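Local structure of 3-oxosteroid 1-dehydrogenase (Sterolibacterium denitrificans, 7P18) at residues D40-A52 with G207-A219. The protein probably catalyses the FAD-dependent 1,2-dehydrogenation of 3-oxosteroids to 3-oxo-Delta(1)-steroids, passing the electrons to an acceptor. Residues are numbered along the deposited sequence; the frame is centred on the assembly and turned at random. Where two conformers were deposited one is given.
With FAD (flavin-adenine dinucleotide), chain C.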
ATOM      1  N   ASP A  40      10.188  -0.711  17.431  1.00 28.12           N
ATOM      2  CA  ASP A  40       9.491  -0.739  18.742  1.00 29.37           C
ATOM      3  C   ASP A  40       8.026  -1.108  18.532  1.00 27.70           C
ATOM      4  O   ASP A  40       7.334  -1.268  19.538  1.00 30.46           O
ATOM      5  CB  ASP A  40       9.597   0.631  19.443  1.00 32.39           C
ATOM      6  CG  ASP A  40       9.087   1.794  18.614  1.00 35.72           C
ATOM      7  OD1 ASP A  40       9.477   1.921  17.421  1.00 39.88           O
ATOM      8  OD2 ASP A  40       8.281   2.561  19.137  1.00 45.00           O
ATOM      9  N   LYS A  41       7.564  -1.249  17.273  1.00 28.42           N
ATOM     10  CA  LYS A  41       6.132  -1.539  16.972  1.00 25.55           C
ATOM     11  C   LYS A  41       6.051  -2.738  16.005  1.00 23.57           C
ATOM     12  O   LYS A  41       6.974  -2.891  15.208  1.00 23.64           O
ATOM     13  CB  LYS A  41       5.432  -0.343  16.332  1.00 26.57           C
ATOM     14  CG  LYS A  41       5.494   0.986  17.087  1.00 28.06           C
ATOM     15  CD  LYS A  41       4.676   0.991  18.372  1.00 28.07           C
ATOM     16  CE  LYS A  41       4.828   2.270  19.183  1.00 29.45           C
ATOM     17  NZ  LYS A  41       4.141   2.132  20.496  1.00 30.40           N
ATOM     18  N   TYR A  42       4.982  -3.534  16.072  1.00 25.58           N
ATOM     19  CA  TYR A  42       4.693  -4.605  15.072  1.00 25.70           C
ATOM     20  C   TYR A  42       3.759  -4.041  13.990  1.00 25.27           C
ATOM     21  O   TYR A  42       2.994  -3.086  14.269  1.00 25.38           O
ATOM     22  CB  TYR A  42       4.113  -5.867  15.706  1.00 25.59           C
ATOM     23  CG  TYR A  42       2.857  -5.684  16.512  1.00 30.53           C
ATOM     24  CD1 TYR A  42       1.619  -5.661  15.896  1.00 28.45           C
ATOM     25  CD2 TYR A  42       2.901  -5.535  17.895  1.00 28.99           C
ATOM     26  CE1 TYR A  42       0.461  -5.487  16.625  1.00 27.23           C
ATOM     27  CE2 TYR A  42       1.740  -5.360  18.632  1.00 25.83           C
ATOM     28  CZ  TYR A  42       0.520  -5.337  17.994  1.00 25.06           C
ATOM     29  OH  TYR A  42      -0.634  -5.186  18.681  1.00 29.21           O
ATOM     30  N   GLY A  43       3.826  -4.610  12.782  1.00 24.60           N
ATOM     31  CA  GLY A  43       2.843  -4.323  11.719  1.00 25.02           C
ATOM     32  C   GLY A  43       3.433  -3.621  10.524  1.00 25.18           C
ATOM     33  O   GLY A  43       2.913  -3.852   9.426  1.00 25.62           O
ATOM     34  N   GLY A  44       4.494  -2.819  10.688  1.00 24.96           N
ATOM     35  CA  GLY A  44       5.188  -2.164   9.556  1.00 24.58           C
ATOM     36  C   GLY A  44       4.256  -1.350   8.673  1.00 23.59           C
ATOM     37  O   GLY A  44       3.234  -0.849   9.180  1.00 24.74           O
ATOM     38  N   THR A  45       4.569  -1.226   7.381  1.00 22.39           N
ATOM     39  CA  THR A  45       3.717  -0.466   6.416  1.00 23.50           C
ATOM     40  C   THR A  45       2.335  -1.109   6.386  1.00 23.86           C
ATOM     41  O   THR A  45       1.343  -0.398   6.191  1.00 21.90           O
ATOM     42  CB  THR A  45       4.319  -0.425   5.012  1.00 22.08           C
ATOM     43  OG1 THR A  45       5.731  -0.167   5.067  1.00 23.94           O
ATOM     44  CG2 THR A  45       3.619   0.600   4.152  1.00 20.83           C
ATOM     45  N   SER A  46       2.279  -2.430   6.589  1.00 23.80           N
ATOM     46  CA  SER A  46       1.012  -3.189   6.516  1.00 22.23           C
ATOM     47  C   SER A  46       0.004  -2.519   7.467  1.00 21.89           C
ATOM     48  O   SER A  46      -1.169  -2.301   7.089  1.00 23.78           O
ATOM     49  CB  SER A  46       1.299  -4.653   6.853  1.00 21.91           C
ATOM     50  OG  SER A  46       2.235  -5.234   5.945  1.00 20.86           O
ATOM     51  N   ALA A  47       0.461  -2.175   8.666  1.00 22.01           N
ATOM     52  CA  ALA A  47      -0.394  -1.628   9.744  1.00 23.74           C
ATOM     53  C   ALA A  47      -0.990  -0.269   9.355  1.00 25.69           C
ATOM     54  O   ALA A  47      -2.098   0.033   9.838  1.00 27.80           O
ATOM     55  CB  ALA A  47       0.409  -1.552  11.014  1.00 23.52           C
ATOM     56  N   VAL A  48      -0.290   0.529   8.540  1.00 24.80           N
ATOM     57  CA  VAL A  48      -0.727   1.903   8.165  1.00 24.41           C
ATOM     58  C   VAL A  48      -1.390   1.895   6.786  1.00 24.93           C
ATOM     59  O   VAL A  48      -1.654   2.967   6.246  1.00 24.53           O
ATOM     60  CB  VAL A  48       0.448   2.905   8.283  1.00 25.18           C
ATOM     61  CG1 VAL A  48       0.989   2.927   9.699  1.00 24.65           C
ATOM     62  CG2 VAL A  48       1.553   2.662   7.282  1.00 26.71           C
ATOM     63  N   SER A  49      -1.696   0.709   6.248  1.00 24.59           N
ATOM     64  CA  SER A  49      -2.209   0.520   4.881  1.00 22.49           C
ATOM     65  C   SER A  49      -3.728   0.472   4.894  1.00 22.33           C
ATOM     66  O   SER A  49      -4.310   0.546   5.984  1.00 23.95           O
ATOM     67  CB  SER A  49      -1.623  -0.742   4.274  1.00 23.27           C
ATOM     68  OG  SER A  49      -2.261  -1.887   4.783  1.00 21.84           O
ATOM     69  N   GLY A  50      -4.333   0.275   3.730  1.00 21.46           N
ATOM     70  CA  GLY A  50      -5.773  -0.001   3.603  1.00 20.90           C
ATOM     71  C   GLY A  50      -6.152  -1.400   4.005  1.00 21.98           C
ATOM     72  O   GLY A  50      -7.363  -1.663   4.142  1.00 23.83           O
ATOM     73  N   GLY A  51      -5.172  -2.295   4.153  1.00 22.55           N
ATOM     74  CA  GLY A  51      -5.397  -3.678   4.566  1.00 21.79           C
ATOM     75  C   GLY A  51      -6.090  -4.484   3.478  1.00 20.26           C
ATOM     76  O   GLY A  51      -6.486  -5.621   3.770  1.00 23.79           O
ATOM     77  N   ALA A  52      -6.213  -3.952   2.263  1.00 22.11           N
ATOM     78  CA  ALA A  52      -6.899  -4.633   1.152  1.00 21.25           C
ATOM     79  C   ALA A  52      -5.999  -5.724   0.585  1.00 22.02           C
ATOM     80  O   ALA A  52      -4.772  -5.517   0.528  1.00 21.58           O
ATOM     81  CB  ALA A  52      -7.276  -3.637   0.112  1.00 22.71           C
ATOM     82  N   GLY A 207      -9.653  -0.429  11.832  1.00 27.99           N
ATOM     83  CA  GLY A 207     -10.034  -0.658  10.430  1.00 25.12           C
ATOM     84  C   GLY A 207      -8.828  -0.768   9.525  1.00 26.86           C
ATOM     85  O   GLY A 207      -7.690  -0.483   9.973  1.00 24.41           O
ATOM     86  N   LEU A 208      -9.068  -1.189   8.290  1.00 24.82           N
ATOM     87  CA  LEU A 208      -8.076  -1.146   7.194  1.00 23.02           C
ATOM     88  C   LEU A 208      -6.844  -1.931   7.627  1.00 21.66           C
ATOM     89  O   LEU A 208      -7.025  -2.991   8.230  1.00 21.26           O
ATOM     90  CB  LEU A 208      -7.768   0.316   6.877  1.00 25.14           C
ATOM     91  CG  LEU A 208      -8.989   1.176   6.578  1.00 27.80           C
ATOM     92  CD1 LEU A 208      -8.556   2.616   6.304  1.00 33.10           C
ATOM     93  CD2 LEU A 208      -9.808   0.639   5.413  1.00 27.29           C
ATOM     94  N   GLY A 209      -5.637  -1.450   7.321  1.00 22.74           N
ATOM     95  CA  GLY A 209      -4.397  -2.181   7.644  1.00 21.75           C
ATOM     96  C   GLY A 209      -4.224  -2.326   9.130  1.00 21.90           C
ATOM     97  O   GLY A 209      -3.530  -3.236   9.580  1.00 24.20           O
ATOM     98  N   ASN A 210      -4.800  -1.426   9.926  1.00 24.66           N
ATOM     99  CA  ASN A 210      -4.680  -1.526  11.404  1.00 23.27           C
ATOM    100  C   ASN A 210      -5.512  -2.714  11.895  1.00 26.43           C
ATOM    101  O   ASN A 210      -5.073  -3.419  12.830  1.00 28.06           O
ATOM    102  CB  ASN A 210      -5.072  -0.192  12.051  1.00 28.28           C
ATOM    103  CG  ASN A 210      -4.005   0.356  12.980  1.00 28.80           C
ATOM    104  OD1 ASN A 210      -4.348   0.884  14.019  1.00 26.97           O
ATOM    105  ND2 ASN A 210      -2.736   0.248  12.626  1.00 21.87           N
ATOM    106  N   ALA A 211      -6.675  -2.983  11.297  1.00 25.29           N
ATOM    107  CA  ALA A 211      -7.460  -4.203  11.630  1.00 26.24           C
ATOM    108  C   ALA A 211      -6.653  -5.440  11.252  1.00 23.75           C
ATOM    109  O   ALA A 211      -6.581  -6.391  12.000  1.00 25.40           O
ATOM    110  CB  ALA A 211      -8.799  -4.202  10.949  1.00 26.54           C
ATOM    111  N   MET A 212      -6.031  -5.400  10.084  0.61 26.77           N
ATOM    112  CA  MET A 212      -5.230  -6.525   9.562  0.61 24.22           C
ATOM    113  C   MET A 212      -4.078  -6.836  10.535  0.61 25.49           C
ATOM    114  O   MET A 212      -3.938  -7.997  10.940  0.61 22.81           O
ATOM    115  CB  MET A 212      -4.706  -6.166   8.168  0.61 26.22           C
ATOM    116  CG  MET A 212      -3.844  -7.228   7.542  0.61 23.60           C
ATOM    117  SD  MET A 212      -3.306  -6.704   5.911  0.61 24.37           S
ATOM    118  CE  MET A 212      -2.183  -5.396   6.353  0.61 26.65           C
ATOM    119  N   ALA A 213      -3.275  -5.831  10.898  1.00 25.10           N
ATOM    120  CA  ALA A 213      -2.099  -6.002  11.771  1.00 24.25           C
ATOM    121  C   ALA A 213      -2.528  -6.393  13.187  1.00 23.32           C
ATOM    122  O   ALA A 213      -1.910  -7.311  13.768  1.00 23.86           O
ATOM    123  CB  ALA A 213      -1.245  -4.756  11.747  1.00 28.68           C
ATOM    124  N   ALA A 214      -3.556  -5.767  13.735  1.00 26.12           N
ATOM    125  CA  ALA A 214      -4.106  -6.140  15.068  1.00 25.56           C
ATOM    126  C   ALA A 214      -4.578  -7.592  15.046  1.00 27.14           C
ATOM    127  O   ALA A 214      -4.218  -8.381  15.962  1.00 31.28           O
ATOM    128  CB  ALA A 214      -5.267  -5.230  15.395  1.00 27.84           C
ATOM    129  N   GLY A 215      -5.384  -7.936  14.029  1.00 27.66           N
ATOM    130  CA  GLY A 215      -5.940  -9.309  13.904  1.00 25.18           C
ATOM    131  C   GLY A 215      -4.849 -10.354  13.784  1.00 26.08           C
ATOM    132  O   GLY A 215      -4.962 -11.399  14.422  1.00 26.88           O
ATOM    133  N   LEU A 216      -3.787 -10.094  13.005  1.00 27.44           N
ATOM    134  CA  LEU A 216      -2.692 -11.085  12.833  1.00 24.38           C
ATOM    135  C   LEU A 216      -1.889 -11.154  14.138  1.00 26.17           C
ATOM    136  O   LEU A 216      -1.467 -12.269  14.543  1.00 25.40           O
ATOM    137  CB  LEU A 216      -1.832 -10.712  11.628  1.00 24.21           C
ATOM    138  CG  LEU A 216      -2.525 -10.885  10.268  1.00 24.05           C
ATOM    139  CD1 LEU A 216      -1.710 -10.220   9.159  1.00 26.12           C
ATOM    140  CD2 LEU A 216      -2.712 -12.370   9.962  1.00 25.08           C
ATOM    141  N   ARG A 217      -1.717 -10.023  14.823  1.00 28.06           N
ATOM    142  CA  ARG A 217      -0.996 -10.049  16.123  1.00 27.02           C
ATOM    143  C   ARG A 217      -1.776 -10.938  17.093  1.00 27.54           C
ATOM    144  O   ARG A 217      -1.164 -11.746  17.774  1.00 28.06           O
ATOM    145  CB  ARG A 217      -0.780  -8.649  16.694  1.00 25.89           C
ATOM    146  CG  ARG A 217       0.001  -8.679  18.000  1.00 29.37           C
ATOM    147  CD  ARG A 217       1.443  -9.003  17.758  1.00 31.22           C
ATOM    148  NE  ARG A 217       2.260  -9.210  18.947  1.00 34.70           N
ATOM    149  CZ  ARG A 217       2.372 -10.353  19.624  1.00 32.24           C
ATOM    150  NH1 ARG A 217       1.671 -11.424  19.289  1.00 32.14           N
ATOM    151  NH2 ARG A 217       3.162 -10.406  20.680  1.00 32.48           N
ATOM    152  N   HIS A 218      -3.085 -10.783  17.130  1.00 28.06           N
ATOM    153  CA  HIS A 218      -3.998 -11.558  18.003  1.00 30.00           C
ATOM    154  C   HIS A 218      -3.871 -13.056  17.700  1.00 30.09           C
ATOM    155  O   HIS A 218      -3.745 -13.834  18.632  1.00 30.57           O
ATOM    156  CB  HIS A 218      -5.424 -11.058  17.848  1.00 32.42           C
ATOM    157  CG  HIS A 218      -6.380 -11.808  18.712  1.00 37.94           C
ATOM    158  ND1 HIS A 218      -6.456 -11.606  20.092  1.00 42.28           N
ATOM    159  CD2 HIS A 218      -7.282 -12.771  18.416  1.00 34.51           C
ATOM    160  CE1 HIS A 218      -7.372 -12.419  20.600  1.00 35.97           C
ATOM    161  NE2 HIS A 218      -7.877 -13.150  19.592  1.00 40.09           N
ATOM    162  N   ALA A 219      -3.840 -13.442  16.424  1.00 28.40           N
ATOM    163  CA  ALA A 219      -3.620 -14.835  15.986  1.00 28.36           C
ATOM    164  C   ALA A 219      -2.309 -15.387  16.553  1.00 30.06           C
ATOM    165  O   ALA A 219      -2.293 -16.541  17.012  1.00 31.35           O
ATOM    166  CB  ALA A 219      -3.629 -14.933  14.469  1.00 29.98           C
TER
HETATM  167  PA  FAD C 601       6.016  -4.080   5.978  1.00 22.25           P
HETATM  168  O1A FAD C 601       4.542  -4.151   6.152  1.00 20.93           O
HETATM  169  O2A FAD C 601       6.540  -2.669   5.979  1.00 21.24           O
HETATM  170  O5B FAD C 601       6.669  -4.926   7.148  1.00 22.27           O
HETATM  171  C5B FAD C 601       8.115  -5.045   7.201  1.00 21.40           C
HETATM  172  C4B FAD C 601       8.527  -5.070   8.641  1.00 20.82           C
HETATM  173  O4B FAD C 601       9.904  -5.529   8.727  1.00 24.47           O
HETATM  174  C3B FAD C 601       8.478  -3.713   9.375  1.00 22.05           C
HETATM  175  O3B FAD C 601       7.772  -3.820  10.607  1.00 22.28           O
HETATM  176  C2B FAD C 601       9.955  -3.360   9.569  1.00 24.19           C
HETATM  177  O2B FAD C 601      10.176  -2.473  10.658  1.00 23.55           O
HETATM  178  C1B FAD C 601      10.596  -4.745   9.662  1.00 23.41           C
HETATM  179  N9A FAD C 601      12.030  -4.779   9.374  1.00 24.23           N
HETATM  180  C8A FAD C 601      12.751  -4.016   8.500  1.00 22.74           C
HETATM  181  N7A FAD C 601      14.059  -4.251   8.574  1.00 24.82           N
HETATM  182  C5A FAD C 601      14.179  -5.259   9.522  1.00 22.91           C
HETATM  183  C6A FAD C 601      15.292  -5.953  10.044  1.00 22.67           C
HETATM  184  N6A FAD C 601      16.564  -5.688   9.724  1.00 22.78           N
HETATM  185  N1A FAD C 601      15.049  -6.896  10.979  1.00 22.24           N
HETATM  186  C2A FAD C 601      13.783  -7.131  11.335  1.00 23.26           C
HETATM  187  N3A FAD C 601      12.665  -6.495  10.971  1.00 23.85           N
HETATM  188  C4A FAD C 601      12.940  -5.577  10.026  1.00 24.95           C
HETATM  189  N1  FAD C 601      -0.993  -2.374  -0.332  1.00 21.16           N
HETATM  190  C2  FAD C 601      -2.042  -3.192  -0.578  1.00 23.27           C
HETATM  191  O2  FAD C 601      -1.893  -4.244  -1.227  1.00 21.63           O
HETATM  192  N3  FAD C 601      -3.266  -2.923  -0.112  1.00 21.91           N
HETATM  193  C4  FAD C 601      -3.605  -1.686   0.397  1.00 24.80           C
HETATM  194  O4  FAD C 601      -4.713  -1.547   0.903  1.00 23.17           O
HETATM  195  C4X FAD C 601      -2.548  -0.771   0.650  1.00 24.67           C
HETATM  196  N5  FAD C 601      -2.823   0.412   1.175  1.00 24.67           N
HETATM  197  C5X FAD C 601      -1.765   1.237   1.475  1.00 22.08           C
HETATM  198  C6  FAD C 601      -2.021   2.467   2.124  1.00 25.62           C
HETATM  199  C7  FAD C 601      -0.988   3.279   2.575  1.00 25.05           C
HETATM  200  C7M FAD C 601      -1.284   4.578   3.296  1.00 24.43           C
HETATM  201  C8  FAD C 601       0.339   2.837   2.428  1.00 23.71           C
HETATM  202  C8M FAD C 601       1.489   3.689   2.936  1.00 27.91           C
HETATM  203  C9  FAD C 601       0.603   1.681   1.722  1.00 22.55           C
HETATM  204  C9A FAD C 601      -0.427   0.829   1.279  1.00 23.19           C
HETATM  205  N10 FAD C 601      -0.188  -0.363   0.577  1.00 22.20           N
HETATM  206  C10 FAD C 601      -1.237  -1.219   0.265  1.00 23.65           C
HETATM  207  C1' FAD C 601       1.179  -0.864   0.394  1.00 20.37           C
HETATM  208  C2' FAD C 601       1.515  -1.874   1.514  1.00 20.47           C
HETATM  209  O2' FAD C 601       1.294  -1.340   2.819  1.00 19.97           O
HETATM  210  C3' FAD C 601       2.955  -2.408   1.424  1.00 19.24           C
HETATM  211  O3' FAD C 601       3.351  -2.637   0.070  1.00 20.05           O
HETATM  212  C4' FAD C 601       3.119  -3.653   2.271  1.00 20.17           C
HETATM  213  O4' FAD C 601       2.680  -3.347   3.586  1.00 21.86           O
HETATM  214  C5' FAD C 601       4.532  -4.195   2.307  1.00 20.20           C
HETATM  215  O5' FAD C 601       4.513  -5.298   3.233  1.00 20.79           O
HETATM  216  P   FAD C 601       5.877  -5.954   3.720  1.00 21.66           P
HETATM  217  O1P FAD C 601       5.419  -6.993   4.652  1.00 21.93           O
HETATM  218  O2P FAD C 601       6.799  -6.237   2.621  1.00 20.91           O
HETATM  219  O3P FAD C 601       6.555  -4.764   4.616  1.00 22.35           O
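Gly-209 N, in the first turn of helix 208-222, donates to Ser-49 O (2.7 Å). One residue on, Asn-210 ND2 reaches Ala-47 O at 2.9 Å, from above the carbonyl plane; its other acceptor is Arg-150 O, while Asn-210 OD1 takes a bond from Arg-206. Just beyond Ser-49, the CA atoms of Gly-51 and Gly-209 come within 3.6 Å: a CB on Gly-51 would run into Leu-208 C and Gly-209 N, one on Gly-209 into Ser-46 O and Ser-49 OG. In the conformer described, Met-212 bends at chi3 (70°), bringing CE to 3.6 Å from Ser-46 CB, with SD beside Gly-51 CA. Further along, Ala-213 CB meets Ala-47 CB, and Arg-217 passes its aliphatic chain over one face of the Tyr-42 ring. Arg-217 CD sits 3.5 Å above the centre of the Tyr-42 ring, a CH-pi contact, and the guanidinium stands nearly upright to the ring (81°). Tyr-42 OH is held by Glu-145 O.

Behind this shell, Ser-49 OG donates to Ser-46 O and accepts from Gly-51 N in an ST turn, fixing the loop that meets FAD. On its cofactor side, Thr-45 and Ser-46 grip the phosphate oxygens O2A and O1A, each through backbone N and hydroxyl, and Ala-52 pairs with flavin O4 and N3. Helix 208-222 thus backs the FAD-binding loop, flanked by helices 17-28 and 543-559 and by strand 131-138.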